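Local coordinates for beta-galactosidase (Marinomonas sp. ef1, PDB 6Y2K), which hydrolyses terminal beta-D-galactose residues from beta-galactosides as a cold-active family GH42 glycosidase that works as a hexamer, at residues Arg96-Gly101 with His146-Ser151. Residues are numbered along the deposited sequence; the frame is centred on the assembly and turned at random.
Sequences RVRGFG and HDTVLS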
loop_
_atom_site.group_PDB
_atom_site.type_symbol
_atom_site.label_atom_id
_atom_site.label_comp_id
_atom_site.label_asym_id
_atom_site.label_seq_id
_atom_site.Cartn_x
_atom_site.Cartn_y
_atom_site.Cartn_z
ATOM N N ARG A 96 -37.322 26.893 1.867
ATOM C CA ARG A 96 -37.918 26.944 0.514
ATOM C C ARG A 96 -39.134 26.042 0.376
ATOM O O ARG A 96 -39.170 24.945 0.928
ATOM C CB ARG A 96 -36.915 26.527 -0.552
ATOM C CG ARG A 96 -35.694 27.423 -0.640
ATOM C CD ARG A 96 -34.465 26.796 -0.016
ATOM N NE ARG A 96 -33.513 26.345 -1.035
ATOM C CZ ARG A 96 -33.084 25.095 -1.230
ATOM N NH1 ARG A 96 -32.210 24.863 -2.204
ATOM N NH2 ARG A 96 -33.499 24.072 -0.484
ATOM N N VAL A 97 -40.105 26.497 -0.404
ATOM C CA VAL A 97 -41.328 25.735 -0.634
ATOM C C VAL A 97 -40.972 24.451 -1.394
ATOM O O VAL A 97 -40.121 24.464 -2.293
ATOM C CB VAL A 97 -42.388 26.566 -1.400
ATOM C CG1 VAL A 97 -43.601 25.709 -1.777
ATOM C CG2 VAL A 97 -42.824 27.762 -0.559
ATOM N N ARG A 98 -41.605 23.348 -0.995
ATOM C CA ARG A 98 -41.439 22.061 -1.655
ATOM C C ARG A 98 -42.633 21.874 -2.588
ATOM O O ARG A 98 -43.738 21.532 -2.144
ATOM C CB ARG A 98 -41.356 20.936 -0.628
ATOM C CG ARG A 98 -40.313 21.181 0.447
ATOM C CD ARG A 98 -40.001 19.922 1.228
ATOM N NE ARG A 98 -39.190 18.979 0.454
ATOM C CZ ARG A 98 -38.771 17.796 0.897
ATOM N NH1 ARG A 98 -39.083 17.379 2.125
ATOM N NH2 ARG A 98 -38.038 17.016 0.105
ATOM N N GLY A 99 -42.400 22.110 -3.880
ATOM C CA GLY A 99 -43.487 22.291 -4.839
ATOM C C GLY A 99 -44.011 21.038 -5.514
ATOM O O GLY A 99 -43.414 19.961 -5.430
ATOM N N PHE A 100 -45.145 21.214 -6.185
ATOM C CA PHE A 100 -45.694 20.260 -7.150
ATOM C C PHE A 100 -44.706 19.946 -8.283
ATOM O O PHE A 100 -43.858 20.777 -8.644
ATOM C CB PHE A 100 -46.988 20.844 -7.744
ATOM C CG PHE A 100 -47.774 19.880 -8.596
ATOM C CD1 PHE A 100 -48.749 19.061 -8.035
ATOM C CD2 PHE A 100 -47.558 19.813 -9.961
ATOM C CE1 PHE A 100 -49.473 18.167 -8.818
ATOM C CE2 PHE A 100 -48.277 18.914 -10.751
ATOM C CZ PHE A 100 -49.236 18.097 -10.179
ATOM N N GLY A 101 -44.868 18.756 -8.864
ATOM C CA GLY A 101 -44.070 18.275 -9.991
ATOM C C GLY A 101 -43.418 16.917 -9.780
ATOM O O GLY A 101 -42.832 16.362 -10.726
ATOM N N HIS A 146 -38.757 10.933 1.029
ATOM C CA HIS A 146 -38.111 12.183 0.603
ATOM C C HIS A 146 -38.041 13.213 1.748
ATOM O O HIS A 146 -38.044 14.423 1.504
ATOM C CB HIS A 146 -38.800 12.785 -0.635
ATOM C CG HIS A 146 -39.280 11.763 -1.620
ATOM N ND1 HIS A 146 -38.421 10.947 -2.322
ATOM C CD2 HIS A 146 -40.531 11.423 -2.010
ATOM C CE1 HIS A 146 -39.124 10.147 -3.103
ATOM N NE2 HIS A 146 -40.407 10.416 -2.934
ATOM N N ASP A 147 -37.972 12.720 2.989
ATOM C CA ASP A 147 -37.857 13.555 4.189
ATOM C C ASP A 147 -38.996 14.572 4.308
ATOM O O ASP A 147 -38.777 15.789 4.422
ATOM C CB ASP A 147 -36.474 14.228 4.243
ATOM C CG ASP A 147 -35.340 13.236 4.032
ATOM O OD1 ASP A 147 -35.322 12.188 4.709
ATOM O OD2 ASP A 147 -34.477 13.498 3.173
ATOM N N THR A 148 -40.220 14.047 4.297
ATOM C CA THR A 148 -41.429 14.873 4.300
ATOM C C THR A 148 -42.173 14.908 5.648
ATOM O O THR A 148 -43.251 15.499 5.734
ATOM C CB THR A 148 -42.378 14.472 3.135
ATOM O OG1 THR A 148 -42.572 13.048 3.093
ATOM C CG2 THR A 148 -41.792 14.938 1.800
ATOM N N VAL A 149 -41.596 14.321 6.702
ATOM C CA VAL A 149 -42.174 14.423 8.049
ATOM C C VAL A 149 -41.925 15.835 8.605
ATOM O O VAL A 149 -42.871 16.541 8.956
ATOM C CB VAL A 149 -41.614 13.354 9.009
ATOM C CG1 VAL A 149 -42.162 13.543 10.419
ATOM C CG2 VAL A 149 -41.947 11.956 8.496
ATOM N N LEU A 150 -40.658 16.238 8.681
ATOM C CA LEU A 150 -40.305 17.585 9.145
ATOM C C LEU A 150 -40.571 18.596 8.029
ATOM O O LEU A 150 -40.140 18.406 6.884
ATOM C CB LEU A 150 -38.837 17.657 9.581
ATOM C CG LEU A 150 -38.389 16.749 10.729
ATOM C CD1 LEU A 150 -36.936 17.035 11.081
ATOM C CD2 LEU A 150 -39.268 16.902 11.963
ATOM N N SER A 151 -41.335 19.631 8.356
ATOM C CA SER A 151 -41.646 20.726 7.440
ATOM C C SER A 151 -41.620 22.013 8.240
ATOM O O SER A 151 -41.865 22.005 9.447
ATOM C CB SER A 151 -43.009 20.515 6.776
ATOM O OG SER A 151 -43.463 21.700 6.133
HETATM O O HOH W 1 -41.027 18.574 4.113
#
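The carbonyl oxygen of His-146 is gripped by both terminal nitrogens of one guanidinium group. Arg-98 NH2 reaches His-146 O at 2.9 Å, close to the line of the C=O bond, and Arg-98 NH1 meets the same His-146 O at 3.2 Å in a more bent bond (138° at the hydrogen). The acceptor lies near the guanidinium plane, at the edge between the two nitrogens. NH1 of Arg-98 also gives a weak bond to Asp-147 O (2.8 Å, 127° at the hydrogen) and a bond to a water, 3.0 Å from NH1, which in turn donates a hydrogen bond to Leu-150 O. One side chain thus ties down the carbonyls of His-146 and Asp-147 directly and that of Leu-150 through the water. Its reach comes from CG lying anti to the carbonyl carbon (chi1 -52°), with a bend at chi3 that turns the planar end onto the carbonyls. Thr-148 CG2 comes obliquely to within 3.7 Å of Arg-98 NH1, while Thr-148 OG1 turns to Cys-145 O and Arg-104. NH2 of Arg-98 has a second acceptor, Val-200 O of a second subunit, so the guanidinium sits where two chains meet. A leucine in place of Arg-98 would probably leave the carbonyls of His-146 and Asp-147 without these donors and cut the link to Val-200 of the second subunit. An arginine from the loop between helices 79-84 and 111-128 thus holds backbone carbonyls of the loop after barrel strand 134-138, and one of a second subunit, at an interface of the hexameric TIM-barrel enzyme.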